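Serine/threonine protein phosphatase Stp1 (Streptococcus agalactiae, PDB 2PK0) probably removes phosphate from phosphoserine and phosphothreonine residues of proteins, as a magnesium-binding phosphatase of the PP2C family. Local coordinates at residues A[80-91]-A[170-181]. Residues are numbered along the deposited sequence; the frame is centred on the assembly and turned at random.
Sequences LVSIETENRKIY and SIGQANPVEPDL
Glu84 reaches off the helix to the loop at Pro176 and Val177, where its OE1 accepts a hydrogen bond from Val177 N (3.1 Å, 148° at the hydrogen) on the syn lone pair, the side of OE2. A bend at chi2 brings the carboxylate alongside CA and CB of Pro176, whose CB lies 3.6 Å from OE1. One turn on, Asn87 sends its amide into the curl formed by residues 172-175, with CG anti to the backbone N (chi1 -178°), and Val177 CG1 lies over one face of that amide. Beyond it the loop passes close beside the helix: Gly172 CA makes a CA-H...O contact with Asn87 O (3.4 Å) and rests on Ile90 CG2. Gly172 takes a positive phi (109°), a backbone shape that suits glycine. Tyr91 closes that end, with Ala174 CA over the centre of one ring face (4.1 Å from the centroid) and Gly172 O in the ring plane at its edge. On the inner side, Ile83 CG2 touches both Ile171 CD1 and Val177 CG2, crossing each side chain at about a right angle, while Ile171 CG2 meets Ile90 CD1. At the other end, Leu80 CD2 sits 3.8 Å from both Pro179 CG and Leu181 CD1. The contact thus lays the loop leading into edge strand 180-185 along helix 72-96, at the border of the interface between helix and sheet in the PP2C alpha-beta-beta-alpha sandwich. Ile83 and Ile171 both continue onto Ile106 of strand 103-112, Ile83 and Leu181 touch Ala119 of strand 115-121, and Ile90 packs against Ala52 and Thr56 of helix 48-64.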
loop_
_atom_site.group_PDB
_atom_site.type_symbol
_atom_site.label_atom_id
_atom_site.label_comp_id
_atom_site.label_asym_id
_atom_site.label_seq_id
_atom_site.Cartn_x
_atom_site.Cartn_y
_atom_site.Cartn_z
ATOM N N LEU A 80 -0.247 -9.741 -11.644
ATOM C CA LEU A 80 -1.571 -10.326 -11.780
ATOM C C LEU A 80 -1.593 -11.807 -11.431
ATOM O O LEU A 80 -2.545 -12.281 -10.822
ATOM C CB LEU A 80 -2.088 -10.119 -13.201
ATOM C CG LEU A 80 -2.467 -8.684 -13.550
ATOM C CD1 LEU A 80 -2.861 -8.590 -15.019
ATOM C CD2 LEU A 80 -3.596 -8.219 -12.649
ATOM N N VAL A 81 -0.526 -12.512 -11.800
ATOM C CA VAL A 81 -0.395 -13.939 -11.534
ATOM C C VAL A 81 -0.095 -14.259 -10.055
ATOM O O VAL A 81 -0.826 -15.036 -9.442
ATOM C CB VAL A 81 0.632 -14.578 -12.491
ATOM C CG1 VAL A 81 1.024 -15.990 -12.041
ATOM C CG2 VAL A 81 0.072 -14.589 -13.925
ATOM N N SER A 82 0.942 -13.639 -9.479
ATOM C CA SER A 82 1.354 -13.878 -8.081
ATOM C C SER A 82 0.289 -13.523 -7.047
ATOM O O SER A 82 0.164 -14.171 -6.007
ATOM C CB SER A 82 2.610 -13.072 -7.740
ATOM O OG SER A 82 3.579 -13.169 -8.766
ATOM N N ILE A 83 -0.464 -12.473 -7.326
ATOM C CA ILE A 83 -1.530 -12.064 -6.431
ATOM C C ILE A 83 -2.682 -13.083 -6.418
ATOM O O ILE A 83 -3.256 -13.347 -5.374
ATOM C CB ILE A 83 -1.974 -10.621 -6.749
ATOM C CG1 ILE A 83 -0.836 -9.665 -6.386
ATOM C CG2 ILE A 83 -3.256 -10.226 -6.024
ATOM C CD1 ILE A 83 -1.187 -8.249 -6.591
ATOM N N GLU A 84 -2.975 -13.715 -7.548
ATOM C CA GLU A 84 -3.979 -14.763 -7.512
ATOM C C GLU A 84 -3.514 -16.015 -6.767
ATOM O O GLU A 84 -4.301 -16.629 -6.038
ATOM C CB GLU A 84 -4.512 -15.105 -8.905
ATOM C CG GLU A 84 -5.870 -15.804 -8.861
ATOM C CD GLU A 84 -6.779 -15.253 -7.756
ATOM O OE1 GLU A 84 -7.196 -14.061 -7.829
ATOM O OE2 GLU A 84 -7.083 -16.020 -6.815
ATOM N N THR A 85 -2.241 -16.376 -6.907
ATOM C CA THR A 85 -1.763 -17.550 -6.207
ATOM C C THR A 85 -1.674 -17.304 -4.697
ATOM O O THR A 85 -1.920 -18.207 -3.902
ATOM C CB THR A 85 -0.429 -18.088 -6.770
ATOM O OG1 THR A 85 0.647 -17.240 -6.364
ATOM C CG2 THR A 85 -0.481 -18.203 -8.309
ATOM N N GLU A 86 -1.377 -16.068 -4.309
ATOM C CA GLU A 86 -1.341 -15.691 -2.902
ATOM C C GLU A 86 -2.746 -15.566 -2.288
ATOM O O GLU A 86 -2.959 -15.922 -1.126
ATOM C CB GLU A 86 -0.540 -14.400 -2.737
ATOM C CG GLU A 86 0.187 -14.287 -1.427
ATOM C CD GLU A 86 1.323 -15.292 -1.275
ATOM O OE1 GLU A 86 1.882 -15.763 -2.298
ATOM O OE2 GLU A 86 1.665 -15.597 -0.106
ATOM N N ASN A 87 -3.691 -15.066 -3.081
ATOM C CA ASN A 87 -5.105 -15.000 -2.710
ATOM C C ASN A 87 -5.681 -16.360 -2.307
ATOM O O ASN A 87 -6.309 -16.503 -1.261
ATOM C CB ASN A 87 -5.912 -14.458 -3.881
ATOM C CG ASN A 87 -7.370 -14.322 -3.562
ATOM O OD1 ASN A 87 -8.233 -14.797 -4.304
ATOM N ND2 ASN A 87 -7.665 -13.671 -2.460
ATOM N N ARG A 88 -5.439 -17.367 -3.137
ATOM C CA ARG A 88 -5.907 -18.706 -2.835
ATOM C C ARG A 88 -5.024 -19.419 -1.793
ATOM O O ARG A 88 -5.503 -20.297 -1.092
ATOM C CB ARG A 88 -6.074 -19.520 -4.120
ATOM C CG ARG A 88 -4.783 -19.858 -4.813
ATOM C CD ARG A 88 -4.973 -20.127 -6.294
ATOM N NE ARG A 88 -5.834 -21.271 -6.561
ATOM C CZ ARG A 88 -7.000 -21.183 -7.190
ATOM N NH1 ARG A 88 -7.722 -22.275 -7.398
ATOM N NH2 ARG A 88 -7.435 -19.998 -7.613
ATOM N N LYS A 89 -3.761 -19.015 -1.654
ATOM C CA LYS A 89 -2.897 -19.582 -0.611
ATOM C C LYS A 89 -3.330 -19.126 0.792
ATOM O O LYS A 89 -3.317 -19.903 1.739
ATOM C CB LYS A 89 -1.434 -19.213 -0.857
ATOM C CG LYS A 89 -0.436 -20.005 -0.060
ATOM C CD LYS A 89 1.003 -19.471 -0.194
ATOM C CE LYS A 89 1.905 -20.179 0.853
ATOM N NZ LYS A 89 3.380 -20.223 0.506
ATOM N N ILE A 90 -3.741 -17.874 0.919
ATOM C CA ILE A 90 -4.169 -17.344 2.208
ATOM C C ILE A 90 -5.612 -17.761 2.540
ATOM O O ILE A 90 -5.955 -17.964 3.709
ATOM C CB ILE A 90 -3.998 -15.809 2.223
ATOM C CG1 ILE A 90 -2.525 -15.471 2.255
ATOM C CG2 ILE A 90 -4.644 -15.149 3.415
ATOM C CD1 ILE A 90 -2.317 -14.053 2.536
ATOM N N TYR A 91 -6.453 -17.906 1.517
ATOM C CA TYR A 91 -7.813 -18.391 1.741
ATOM C C TYR A 91 -7.781 -19.813 2.280
ATOM O O TYR A 91 -8.472 -20.136 3.238
ATOM C CB TYR A 91 -8.641 -18.370 0.457
ATOM C CG TYR A 91 -10.012 -18.986 0.647
ATOM C CD1 TYR A 91 -10.978 -18.331 1.413
ATOM C CD2 TYR A 91 -10.343 -20.220 0.077
ATOM C CE1 TYR A 91 -12.234 -18.872 1.612
ATOM C CE2 TYR A 91 -11.599 -20.778 0.272
ATOM C CZ TYR A 91 -12.544 -20.095 1.047
ATOM O OH TYR A 91 -13.807 -20.621 1.256
ATOM N N SER A 170 -10.147 -8.346 -0.449
ATOM C CA SER A 170 -8.875 -8.455 0.221
ATOM C C SER A 170 -8.254 -9.721 -0.292
ATOM O O SER A 170 -8.948 -10.567 -0.827
ATOM C CB SER A 170 -9.066 -8.580 1.725
ATOM O OG SER A 170 -9.735 -9.793 2.041
ATOM N N ILE A 171 -6.947 -9.847 -0.133
ATOM C CA ILE A 171 -6.264 -11.066 -0.477
ATOM C C ILE A 171 -6.525 -12.066 0.621
ATOM O O ILE A 171 -6.337 -11.749 1.793
ATOM C CB ILE A 171 -4.779 -10.809 -0.661
ATOM C CG1 ILE A 171 -4.560 -10.232 -2.059
ATOM C CG2 ILE A 171 -3.953 -12.095 -0.457
ATOM C CD1 ILE A 171 -3.200 -9.668 -2.249
ATOM N N GLY A 172 -6.993 -13.254 0.226
ATOM C CA GLY A 172 -7.445 -14.318 1.129
ATOM C C GLY A 172 -8.957 -14.531 1.102
ATOM O O GLY A 172 -9.545 -14.962 2.093
ATOM N N GLN A 173 -9.594 -14.215 -0.023
ATOM C CA GLN A 173 -11.044 -14.348 -0.167
ATOM C C GLN A 173 -11.395 -15.481 -1.158
ATOM O O GLN A 173 -10.545 -15.916 -1.950
ATOM C CB GLN A 173 -11.650 -13.017 -0.635
ATOM C CG GLN A 173 -11.130 -12.604 -1.991
ATOM C CD GLN A 173 -11.860 -11.436 -2.593
ATOM O OE1 GLN A 173 -11.968 -11.320 -3.825
ATOM N NE2 GLN A 173 -12.355 -10.549 -1.741
ATOM N N ALA A 174 -12.647 -15.943 -1.120
ATOM C CA ALA A 174 -13.065 -17.089 -1.943
ATOM C C ALA A 174 -13.051 -16.829 -3.456
ATOM O O ALA A 174 -12.505 -17.630 -4.210
ATOM C CB ALA A 174 -14.420 -17.605 -1.505
ATOM N N ASN A 175 -13.639 -15.713 -3.879
ATOM C CA ASN A 175 -13.645 -15.310 -5.284
ATOM C C ASN A 175 -12.253 -14.817 -5.678
ATOM O O ASN A 175 -11.498 -14.391 -4.806
ATOM C CB ASN A 175 -14.673 -14.187 -5.486
ATOM C CG ASN A 175 -16.069 -14.590 -5.044
ATOM O OD1 ASN A 175 -16.411 -15.771 -5.049
ATOM N ND2 ASN A 175 -16.879 -13.609 -4.654
ATOM N N PRO A 176 -11.890 -14.890 -6.976
ATOM C CA PRO A 176 -10.620 -14.264 -7.398
ATOM C C PRO A 176 -10.596 -12.747 -7.150
ATOM O O PRO A 176 -11.652 -12.110 -7.195
ATOM C CB PRO A 176 -10.568 -14.547 -8.906
ATOM C CG PRO A 176 -11.515 -15.693 -9.126
ATOM C CD PRO A 176 -12.588 -15.552 -8.096
ATOM N N VAL A 177 -9.425 -12.174 -6.869
ATOM C CA VAL A 177 -9.361 -10.730 -6.638
ATOM C C VAL A 177 -9.213 -10.017 -7.953
ATOM O O VAL A 177 -8.666 -10.574 -8.891
ATOM C CB VAL A 177 -8.220 -10.276 -5.679
ATOM C CG1 VAL A 177 -8.519 -10.664 -4.252
ATOM C CG2 VAL A 177 -6.905 -10.835 -6.100
ATOM N N GLU A 178 -9.723 -8.789 -8.018
ATOM C CA GLU A 178 -9.525 -7.907 -9.162
ATOM C C GLU A 178 -8.662 -6.715 -8.728
ATOM O O GLU A 178 -9.201 -5.688 -8.330
ATOM C CB GLU A 178 -10.872 -7.363 -9.663
ATOM C CG GLU A 178 -12.037 -8.362 -9.705
ATOM C CD GLU A 178 -13.417 -7.679 -9.792
ATOM O OE1 GLU A 178 -13.517 -6.589 -10.399
ATOM O OE2 GLU A 178 -14.403 -8.226 -9.249
ATOM N N PRO A 179 -7.326 -6.840 -8.793
ATOM C CA PRO A 179 -6.477 -5.700 -8.428
ATOM C C PRO A 179 -6.508 -4.576 -9.449
ATOM O O PRO A 179 -6.798 -4.821 -10.615
ATOM C CB PRO A 179 -5.074 -6.300 -8.382
ATOM C CG PRO A 179 -5.141 -7.500 -9.242
ATOM C CD PRO A 179 -6.541 -8.017 -9.198
ATOM N N ASP A 180 -6.235 -3.345 -9.010
ATOM C CA ASP A 180 -6.121 -2.224 -9.934
ATOM C C ASP A 180 -4.665 -2.085 -10.287
ATOM O O ASP A 180 -3.825 -2.111 -9.405
ATOM C CB ASP A 180 -6.568 -0.917 -9.286
ATOM C CG ASP A 180 -8.049 -0.863 -9.013
ATOM O OD1 ASP A 180 -8.808 -1.597 -9.682
ATOM O OD2 ASP A 180 -8.448 -0.072 -8.123
ATOM N N LEU A 181 -4.361 -1.924 -11.567
ATOM C CA LEU A 181 -2.998 -1.655 -11.981
ATOM C C LEU A 181 -2.850 -0.237 -12.493
ATOM O O LEU A 181 -3.821 0.364 -12.922
ATOM C CB LEU A 181 -2.575 -2.622 -13.066
ATOM C CG LEU A 181 -2.825 -4.100 -12.789
ATOM C CD1 LEU A 181 -2.838 -4.790 -14.119
ATOM C CD2 LEU A 181 -1.778 -4.693 -11.891
#